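PDB 6D2Y: PbSGBP-B lipoprotein from Prevotella bryantii B14, which probably binds polysaccharide at the cell surface, as a lipoprotein belonging to a polysaccharide utilization locus. Local coordinates for residues D218-F226 and R298-S306; W283-Y293 and I340-N351. All blocks are in the same frame, centred on the assembly; numbering follows the deposited sequence.

Interaction 1: residues D218-F226 and R298-S306; sequences DNRGMLFDF and RLCDVADFS. With MG (magnesium ion), chain B.
Leu223 reaches across to the 298-306 segment with one branch: its CD2 lies 3.6 Å from Ala303 CB and packs against the backbone O and CB of Leu299 as well. Phe305 comes at Leu223 from the opposite direction and meets it with the rim of its ring, CE1 3.8 Å from Leu223 CD2 and near the ring plane. A branched aliphatic side chain suits this place because one methyl can touch three apolar neighbours at once, while Ala303, with only a CB, lets the backbones come close, Gly221 CA lying 4.8 Å from Ala303 CA. Leu299 carries the second patch. With its CG beside the backbone N (chi1 -66°), both its methyls meet the far end of the Phe224 ring, CD2 3.5 Å from Phe224 CZ, and the two side chains cross at about a right angle. Leu424 of strand 423-428 touches both.

In the beta-sandwich domain the short strand 222-224 pairs with strand 449-458, and Leu223 and Phe224 form a classic beta bulge opposite Ile454, consistent with both side chains serving this contact. One residue further on, the backbone O of Asp225 binds the magnesium ion at 2.4 Å; Asp227, Ser255, Asn257 and Asp452 complete the protein ligands. No direct hydrogen bond joins the segments. Instead a water donates to Met222 O and to Val302 O, each 2.9 Å away, bridging two carbonyls that could not bond each other. Beside it Val302 CG1, anti to its own N (chi1 172°), rests 3.6 Å from Met222 O.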
loop_
_atom_site.group_PDB
_atom_site.type_symbol
_atom_site.label_atom_id
_atom_site.label_comp_id
_atom_site.label_asym_id
_atom_site.label_seq_id
_atom_site.Cartn_x
_atom_site.Cartn_y
_atom_site.Cartn_z
ATOM N N ASP A 218 -5.430 11.885 -5.571
ATOM C CA ASP A 218 -6.460 10.860 -5.706
ATOM C C ASP A 218 -7.707 11.219 -4.906
ATOM O O ASP A 218 -7.630 11.503 -3.707
ATOM C CB ASP A 218 -5.907 9.512 -5.246
ATOM C CG ASP A 218 -6.561 8.341 -5.947
ATOM O OD1 ASP A 218 -7.660 8.516 -6.512
ATOM O OD2 ASP A 218 -5.964 7.244 -5.932
ATOM N N ASN A 219 -8.866 11.206 -5.577
ATOM C CA ASN A 219 -10.141 11.449 -4.910
ATOM C C ASN A 219 -11.159 10.352 -5.205
ATOM O O ASN A 219 -12.358 10.551 -4.983
ATOM C CB ASN A 219 -10.711 12.819 -5.293
ATOM C CG ASN A 219 -10.907 12.981 -6.791
ATOM O OD1 ASN A 219 -10.777 12.026 -7.556
ATOM N ND2 ASN A 219 -11.226 14.199 -7.214
ATOM N N ARG A 220 -10.717 9.204 -5.708
ATOM C CA ARG A 220 -11.638 8.101 -5.948
ATOM C C ARG A 220 -12.126 7.519 -4.628
ATOM O O ARG A 220 -11.355 7.355 -3.679
ATOM C CB ARG A 220 -10.970 7.017 -6.797
ATOM C CG ARG A 220 -10.258 7.543 -8.039
ATOM C CD ARG A 220 -9.463 6.450 -8.744
ATOM N NE ARG A 220 -8.274 6.040 -8.000
ATOM C CZ ARG A 220 -7.647 4.883 -8.182
ATOM N NH1 ARG A 220 -8.107 4.015 -9.073
ATOM N NH2 ARG A 220 -6.567 4.588 -7.470
ATOM N N GLY A 221 -13.420 7.205 -4.573
ATOM C CA GLY A 221 -14.012 6.700 -3.347
ATOM C C GLY A 221 -13.946 7.683 -2.209
ATOM O O GLY A 221 -13.901 7.281 -1.042
HETATM N N MSE A 222 -13.919 8.968 -2.530
HETATM C CA MSE A 222 -13.809 10.053 -1.566
HETATM C C MSE A 222 -14.960 10.085 -0.531
HETATM O O MSE A 222 -16.132 10.150 -0.899
HETATM C CB MSE A 222 -13.717 11.384 -2.329
HETATM C CG MSE A 222 -13.308 12.490 -1.416
HETATM SE SE MSE A 222 -11.407 12.360 -1.035
HETATM C CE MSE A 222 -11.634 12.096 0.835
ATOM N N LEU A 223 -14.628 10.010 0.760
ATOM C CA LEU A 223 -15.628 10.049 1.825
ATOM C C LEU A 223 -15.577 11.327 2.650
ATOM O O LEU A 223 -16.617 11.958 2.878
ATOM C CB LEU A 223 -15.484 8.836 2.757
ATOM C CG LEU A 223 -15.411 7.460 2.087
ATOM C CD1 LEU A 223 -14.464 6.545 2.838
ATOM C CD2 LEU A 223 -16.794 6.842 1.997
ATOM N N PHE A 224 -14.393 11.727 3.118
ATOM C CA PHE A 224 -14.230 12.961 3.890
ATOM C C PHE A 224 -12.979 13.674 3.388
ATOM O O PHE A 224 -11.862 13.261 3.706
ATOM C CB PHE A 224 -14.108 12.690 5.386
ATOM C CG PHE A 224 -15.216 11.859 5.962
ATOM C CD1 PHE A 224 -15.137 10.478 5.964
ATOM C CD2 PHE A 224 -16.315 12.462 6.546
ATOM C CE1 PHE A 224 -16.149 9.712 6.511
ATOM C CE2 PHE A 224 -17.329 11.705 7.097
ATOM C CZ PHE A 224 -17.246 10.328 7.079
ATOM N N ASP A 225 -13.161 14.737 2.609
ATOM C CA ASP A 225 -12.102 15.716 2.399
ATOM C C ASP A 225 -12.368 17.000 3.171
ATOM O O ASP A 225 -11.531 17.908 3.156
ATOM C CB ASP A 225 -11.919 16.010 0.903
ATOM C CG ASP A 225 -13.029 16.869 0.324
ATOM O OD1 ASP A 225 -14.127 16.928 0.915
ATOM O OD2 ASP A 225 -12.805 17.475 -0.745
ATOM N N PHE A 226 -13.523 17.083 3.835
ATOM C CA PHE A 226 -13.911 18.175 4.725
ATOM C C PHE A 226 -14.031 19.508 4.000
ATOM O O PHE A 226 -14.033 20.564 4.638
ATOM C CB PHE A 226 -12.948 18.286 5.911
ATOM C CG PHE A 226 -12.801 17.004 6.677
ATOM C CD1 PHE A 226 -13.790 16.593 7.553
ATOM C CD2 PHE A 226 -11.689 16.196 6.504
ATOM C CE1 PHE A 226 -13.669 15.408 8.251
ATOM C CE2 PHE A 226 -11.564 15.007 7.201
ATOM C CZ PHE A 226 -12.560 14.613 8.072
ATOM N N ARG A 298 -25.512 7.432 4.492
ATOM C CA ARG A 298 -24.655 6.288 4.759
ATOM C C ARG A 298 -23.401 6.376 3.899
ATOM O O ARG A 298 -23.456 6.767 2.729
ATOM C CB ARG A 298 -25.407 4.985 4.481
ATOM C CG ARG A 298 -26.423 4.624 5.556
ATOM C CD ARG A 298 -27.598 3.820 5.009
ATOM N NE ARG A 298 -27.190 2.548 4.422
ATOM C CZ ARG A 298 -27.418 2.202 3.158
ATOM N NH1 ARG A 298 -28.060 3.031 2.346
ATOM N NH2 ARG A 298 -27.011 1.024 2.708
ATOM N N LEU A 299 -22.257 6.021 4.486
ATOM C CA LEU A 299 -21.001 6.128 3.752
ATOM C C LEU A 299 -20.963 5.183 2.558
ATOM O O LEU A 299 -20.292 5.472 1.561
ATOM C CB LEU A 299 -19.824 5.861 4.689
ATOM C CG LEU A 299 -19.640 6.911 5.783
ATOM C CD1 LEU A 299 -18.478 6.544 6.683
ATOM C CD2 LEU A 299 -19.428 8.286 5.167
ATOM N N CYS A 300 -21.683 4.061 2.630
ATOM C CA CYS A 300 -21.725 3.132 1.506
ATOM C C CYS A 300 -22.505 3.688 0.321
ATOM O O CYS A 300 -22.403 3.143 -0.783
ATOM C CB CYS A 300 -22.331 1.801 1.946
ATOM S SG CYS A 300 -23.946 1.950 2.736
ATOM N N ASP A 301 -23.286 4.748 0.527
ATOM C CA ASP A 301 -23.943 5.444 -0.570
ATOM C C ASP A 301 -23.117 6.604 -1.105
ATOM O O ASP A 301 -23.378 7.073 -2.218
ATOM C CB ASP A 301 -25.314 5.965 -0.125
ATOM C CG ASP A 301 -26.313 4.852 0.107
ATOM O OD1 ASP A 301 -26.237 3.823 -0.599
ATOM O OD2 ASP A 301 -27.175 5.006 0.997
ATOM N N VAL A 302 -22.132 7.075 -0.337
ATOM C CA VAL A 302 -21.269 8.157 -0.797
ATOM C C VAL A 302 -20.155 7.619 -1.687
ATOM O O VAL A 302 -19.799 8.238 -2.696
ATOM C CB VAL A 302 -20.716 8.934 0.411
ATOM C CG1 VAL A 302 -19.670 9.948 -0.032
ATOM C CG2 VAL A 302 -21.849 9.623 1.154
ATOM N N ALA A 303 -19.597 6.462 -1.336
ATOM C CA ALA A 303 -18.580 5.801 -2.138
ATOM C C ALA A 303 -18.937 4.329 -2.292
ATOM O O ALA A 303 -19.660 3.754 -1.475
ATOM C CB ALA A 303 -17.183 5.944 -1.518
ATOM N N ASP A 304 -18.416 3.720 -3.356
ATOM C CA ASP A 304 -18.753 2.340 -3.684
ATOM C C ASP A 304 -17.873 1.381 -2.892
ATOM O O ASP A 304 -16.651 1.358 -3.071
ATOM C CB ASP A 304 -18.600 2.094 -5.182
ATOM C CG ASP A 304 -19.157 0.751 -5.608
ATOM O OD1 ASP A 304 -20.312 0.706 -6.081
ATOM O OD2 ASP A 304 -18.439 -0.261 -5.465
ATOM N N PHE A 305 -18.497 0.580 -2.031
ATOM C CA PHE A 305 -17.795 -0.398 -1.214
ATOM C C PHE A 305 -17.970 -1.824 -1.722
ATOM O O PHE A 305 -17.577 -2.767 -1.027
ATOM C CB PHE A 305 -18.266 -0.310 0.239
ATOM C CG PHE A 305 -17.678 0.842 1.004
ATOM C CD1 PHE A 305 -18.273 2.093 0.969
ATOM C CD2 PHE A 305 -16.536 0.672 1.770
ATOM C CE1 PHE A 305 -17.737 3.152 1.677
ATOM C CE2 PHE A 305 -15.997 1.726 2.483
ATOM C CZ PHE A 305 -16.597 2.968 2.435
ATOM N N SER A 306 -18.558 -2.005 -2.903
ATOM C CA SER A 306 -18.703 -3.343 -3.459
ATOM C C SER A 306 -17.331 -3.967 -3.684
ATOM O O SER A 306 -16.358 -3.278 -4.007
ATOM C CB SER A 306 -19.489 -3.298 -4.771
ATOM O OG SER A 306 -18.813 -2.524 -5.747
HETATM MG MG MG B . -9.287 18.779 2.997
HETATM O O HOH W 1 -17.082 8.940 -3.379
HETATM O O HOH W 2 -9.046 17.900 1.200
#

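Interaction 2: residues W283-Y293 and I340-N351; sequences WAGNWANPETY and ISLGNAGVVDVN
Leu342 and Trp283 meet CB to CB at 4.0 Å where two irregular loops of the beta-sandwich domain assigned to the xyloglucan-binding family, following strands 279-282 and 330-335, are laced together away from the magnesium site. Backbone bonds come first. Leu342 N donates to Ala284 O at 3.0 Å, almost straight (174°), and Leu342 O accepts from Trp287 N. Further along, Glu291 and Asp349 form a single beta bridge: Glu291 N donates to Val348 O, and Glu291 O receives Val350 N.

Apolar and aromatic contacts gather round Trp283 and Trp287, whose broad indoles offer faces to C-H groups. Ile340 extends its CG1 anti to the backbone N (chi1 -179°) and lays it over one Trp283 face, 3.4 Å from the five-membered ring's centroid, a CH-pi contact; Asn425 takes the indole NE1. Gly343 CA similarly lies over the six-membered ring of Trp287, 3.8 Å from its centroid. Other side chains pack against polar atoms: Leu342 sets CG by Trp287 NE1 and CD2 by Gly285 O, and beside the bridge Val347 CG1 rests 3.4 Å from Ala288 O.

Carboxylates organise the polar part. Glu291 is long enough, bent at chi2 (50°), to gather N-H groups of its own loop: OE2 accepts from Asn286 N and, weakly, Ala288 N, and OE1 from Tyr293 N. Glycine suits position 285, where a CB would clash with Glu291 OE2. One water donates to both Glu291 OE2 and Leu342 O. Asp349 OD1 closes an Asx turn with Asn351 N and also accepts from Val353 N; OD2 takes the Tyr293 hydroxyl on its anti lone pair, OH to OD2 being 2.9 Å.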
loop_
_atom_site.group_PDB
_atom_site.type_symbol
_atom_site.label_atom_id
_atom_site.label_comp_id
_atom_site.label_asym_id
_atom_site.label_seq_id
_atom_site.Cartn_x
_atom_site.Cartn_y
_atom_site.Cartn_z
ATOM N N TRP A 283 -21.773 9.189 12.370
ATOM C CA TRP A 283 -22.900 8.267 12.413
ATOM C C TRP A 283 -23.931 8.722 11.388
ATOM O O TRP A 283 -24.342 9.887 11.393
ATOM C CB TRP A 283 -23.502 8.205 13.818
ATOM C CG TRP A 283 -22.485 7.897 14.887
ATOM C CD1 TRP A 283 -21.273 7.288 14.717
ATOM C CD2 TRP A 283 -22.596 8.183 16.288
ATOM N NE1 TRP A 283 -20.624 7.179 15.924
ATOM C CE2 TRP A 283 -21.414 7.720 16.903
ATOM C CE3 TRP A 283 -23.578 8.784 17.080
ATOM C CZ2 TRP A 283 -21.190 7.841 18.274
ATOM C CZ3 TRP A 283 -23.353 8.903 18.439
ATOM C CH2 TRP A 283 -22.169 8.434 19.023
ATOM N N ALA A 284 -24.324 7.811 10.501
ATOM C CA ALA A 284 -25.298 8.142 9.470
ATOM C C ALA A 284 -26.658 8.434 10.091
ATOM O O ALA A 284 -27.043 7.836 11.100
ATOM C CB ALA A 284 -25.416 6.998 8.463
ATOM N N GLY A 285 -27.384 9.360 9.481
ATOM C CA GLY A 285 -28.684 9.781 9.960
ATOM C C GLY A 285 -28.619 11.131 10.652
ATOM O O GLY A 285 -27.551 11.664 10.959
ATOM N N ASN A 286 -29.803 11.688 10.895
ATOM C CA ASN A 286 -29.915 12.979 11.570
ATOM C C ASN A 286 -31.292 13.099 12.225
ATOM O O ASN A 286 -32.076 14.005 11.943
ATOM C CB ASN A 286 -29.642 14.119 10.590
ATOM C CG ASN A 286 -29.378 15.444 11.288
ATOM O OD1 ASN A 286 -28.946 15.477 12.442
ATOM N ND2 ASN A 286 -29.625 16.543 10.585
ATOM N N TRP A 287 -31.594 12.163 13.127
ATOM C CA TRP A 287 -32.795 12.210 13.968
ATOM C C TRP A 287 -34.085 12.228 13.150
ATOM O O TRP A 287 -35.073 12.850 13.551
ATOM C CB TRP A 287 -32.762 13.412 14.920
ATOM C CG TRP A 287 -31.483 13.568 15.684
ATOM C CD1 TRP A 287 -30.376 14.263 15.296
ATOM C CD2 TRP A 287 -31.182 13.021 16.974
ATOM N NE1 TRP A 287 -29.402 14.180 16.263
ATOM C CE2 TRP A 287 -29.874 13.424 17.304
ATOM C CE3 TRP A 287 -31.894 12.231 17.882
ATOM C CZ2 TRP A 287 -29.261 13.061 18.502
ATOM C CZ3 TRP A 287 -31.285 11.870 19.068
ATOM C CH2 TRP A 287 -29.981 12.285 19.368
ATOM N N ALA A 288 -34.100 11.545 12.010
ATOM C CA ALA A 288 -35.293 11.453 11.178
ATOM C C ALA A 288 -36.046 10.169 11.492
ATOM O O ALA A 288 -35.444 9.123 11.736
ATOM C CB ALA A 288 -34.937 11.497 9.691
ATOM N N ASN A 289 -37.381 10.260 11.485
ATOM C CA ASN A 289 -38.249 9.128 11.790
ATOM C C ASN A 289 -39.447 9.182 10.848
ATOM O O ASN A 289 -40.384 9.965 11.074
ATOM C CB ASN A 289 -38.695 9.148 13.250
ATOM C CG ASN A 289 -39.519 7.931 13.632
ATOM O OD1 ASN A 289 -39.503 6.920 12.931
ATOM N ND2 ASN A 289 -40.248 8.024 14.740
ATOM N N PRO A 290 -39.461 8.359 9.783
ATOM C CA PRO A 290 -38.435 7.369 9.423
ATOM C C PRO A 290 -37.128 8.002 8.962
ATOM O O PRO A 290 -37.126 9.144 8.506
ATOM C CB PRO A 290 -39.085 6.584 8.274
ATOM C CG PRO A 290 -40.540 6.944 8.313
ATOM C CD PRO A 290 -40.586 8.338 8.836
ATOM N N GLU A 291 -36.029 7.263 9.092
ATOM C CA GLU A 291 -34.706 7.774 8.742
ATOM C C GLU A 291 -34.528 7.680 7.233
ATOM O O GLU A 291 -34.299 6.601 6.686
ATOM C CB GLU A 291 -33.619 7.001 9.478
ATOM C CG GLU A 291 -32.212 7.527 9.231
ATOM C CD GLU A 291 -32.102 9.028 9.432
ATOM O OE1 GLU A 291 -32.183 9.770 8.429
ATOM O OE2 GLU A 291 -31.931 9.467 10.590
ATOM N N THR A 292 -34.625 8.821 6.556
ATOM C CA THR A 292 -34.483 8.880 5.108
ATOM C C THR A 292 -33.042 9.060 4.655
ATOM O O THR A 292 -32.761 8.903 3.461
ATOM C CB THR A 292 -35.327 10.026 4.544
ATOM O OG1 THR A 292 -34.847 11.269 5.071
ATOM C CG2 THR A 292 -36.791 9.848 4.928
ATOM N N TYR A 293 -32.131 9.384 5.574
ATOM C CA TYR A 293 -30.752 9.742 5.243
ATOM C C TYR A 293 -30.696 10.914 4.266
ATOM O O TYR A 293 -29.741 11.050 3.497
ATOM C CB TYR A 293 -29.971 8.543 4.699
ATOM C CG TYR A 293 -29.882 7.395 5.674
ATOM C CD1 TYR A 293 -29.089 7.485 6.812
ATOM C CD2 TYR A 293 -30.596 6.223 5.462
ATOM C CE1 TYR A 293 -29.011 6.436 7.710
ATOM C CE2 TYR A 293 -30.524 5.171 6.354
ATOM C CZ TYR A 293 -29.730 5.282 7.476
ATOM O OH TYR A 293 -29.658 4.234 8.363
ATOM N N ILE A 340 -25.020 1.397 14.867
ATOM C CA ILE A 340 -24.845 2.786 15.273
ATOM C C ILE A 340 -25.550 3.672 14.256
ATOM O O ILE A 340 -25.547 3.391 13.055
ATOM C CB ILE A 340 -23.344 3.144 15.404
ATOM C CG1 ILE A 340 -23.171 4.594 15.857
ATOM C CG2 ILE A 340 -22.609 2.893 14.094
ATOM C CD1 ILE A 340 -23.758 4.874 17.218
ATOM N N SER A 341 -26.159 4.746 14.752
ATOM C CA SER A 341 -26.797 5.746 13.908
ATOM C C SER A 341 -26.976 7.010 14.733
ATOM O O SER A 341 -26.961 6.971 15.967
ATOM C CB SER A 341 -28.145 5.257 13.366
ATOM O OG SER A 341 -29.060 5.018 14.421
ATOM N N LEU A 342 -27.135 8.136 14.043
ATOM C CA LEU A 342 -27.361 9.417 14.708
ATOM C C LEU A 342 -28.863 9.620 14.849
ATOM O O LEU A 342 -29.529 10.085 13.921
ATOM C CB LEU A 342 -26.719 10.562 13.935
ATOM C CG LEU A 342 -26.864 11.920 14.628
ATOM C CD1 LEU A 342 -26.018 11.975 15.891
ATOM C CD2 LEU A 342 -26.516 13.064 13.690
ATOM N N GLY A 343 -29.398 9.270 16.012
ATOM C CA GLY A 343 -30.820 9.416 16.254
ATOM C C GLY A 343 -31.238 8.592 17.458
ATOM O O GLY A 343 -30.410 8.195 18.275
ATOM N N ASN A 344 -32.542 8.354 17.544
ATOM C CA ASN A 344 -33.102 7.547 18.615
ATOM C C ASN A 344 -33.072 6.072 18.235
ATOM O O ASN A 344 -33.171 5.709 17.060
ATOM C CB ASN A 344 -34.539 7.975 18.927
ATOM C CG ASN A 344 -34.605 9.298 19.669
ATOM O OD1 ASN A 344 -34.107 9.421 20.789
ATOM N ND2 ASN A 344 -35.229 10.293 19.049
ATOM N N ALA A 345 -32.924 5.223 19.248
ATOM C CA ALA A 345 -32.975 3.785 19.030
ATOM C C ALA A 345 -34.401 3.349 18.719
ATOM O O ALA A 345 -35.367 3.898 19.256
ATOM C CB ALA A 345 -32.456 3.042 20.260
ATOM N N GLY A 346 -34.531 2.355 17.841
ATOM C CA GLY A 346 -35.816 1.813 17.461
ATOM C C GLY A 346 -36.377 2.364 16.165
ATOM O O GLY A 346 -37.287 1.753 15.593
ATOM N N VAL A 347 -35.867 3.505 15.697
ATOM C CA VAL A 347 -36.312 4.052 14.423
ATOM C C VAL A 347 -35.915 3.100 13.303
ATOM O O VAL A 347 -34.836 2.493 13.330
ATOM C CB VAL A 347 -35.709 5.454 14.214
ATOM C CG1 VAL A 347 -35.903 5.932 12.781
ATOM C CG2 VAL A 347 -36.309 6.446 15.203
ATOM N N VAL A 348 -36.798 2.942 12.320
ATOM C CA VAL A 348 -36.500 2.172 11.117
ATOM C C VAL A 348 -36.263 3.140 9.966
ATOM O O VAL A 348 -36.898 4.200 9.889
ATOM C CB VAL A 348 -37.617 1.161 10.785
ATOM C CG1 VAL A 348 -37.887 0.267 11.985
ATOM C CG2 VAL A 348 -38.887 1.876 10.360
ATOM N N ASP A 349 -35.332 2.785 9.083
ATOM C CA ASP A 349 -34.970 3.628 7.957
ATOM C C ASP A 349 -35.671 3.138 6.691
ATOM O O ASP A 349 -36.486 2.212 6.723
ATOM C CB ASP A 349 -33.444 3.674 7.795
ATOM C CG ASP A 349 -32.819 2.297 7.616
ATOM O OD1 ASP A 349 -33.555 1.296 7.494
ATOM O OD2 ASP A 349 -31.572 2.220 7.599
ATOM N N VAL A 350 -35.342 3.754 5.557
ATOM C CA VAL A 350 -35.986 3.443 4.284
ATOM C C VAL A 350 -35.525 2.087 3.769
ATOM O O VAL A 350 -35.958 1.637 2.702
ATOM C CB VAL A 350 -35.711 4.544 3.244
ATOM C CG1 VAL A 350 -36.166 5.892 3.772
ATOM C CG2 VAL A 350 -34.231 4.578 2.894
ATOM N N ASN A 351 -34.638 1.429 4.513
ATOM C CA ASN A 351 -34.134 0.111 4.152
ATOM C C ASN A 351 -34.664 -0.987 5.064
ATOM O O ASN A 351 -34.245 -2.143 4.936
ATOM C CB ASN A 351 -32.604 0.114 4.163
ATOM C CG ASN A 351 -32.016 1.192 3.272
ATOM O OD1 ASN A 351 -32.604 1.559 2.254
ATOM N ND2 ASN A 351 -30.852 1.707 3.654
HETATM O O HOH W 3 -31.449 8.477 13.005
#

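Both contacts belong to the same, probably glycan-binding, domain, and their segments alternate along the chain. Interaction 1 is buried, beside strand 449-458 and the magnesium site, and rests on aliphatic and aromatic packing with a single bridging water. Interaction 2 lies farther from the centre of the chain, its centre about 20 Å from that of interaction 1; it is only partly buried, buries about three times the surface, and joins two loops of irregular structure by direct backbone hydrogen bonds, carboxylates and indole faces. They touch through Arg298, which starts the second segment of interaction 1: its CD packs on Tyr293 CE2 at 3.5 Å and its CA on Ala284 CB.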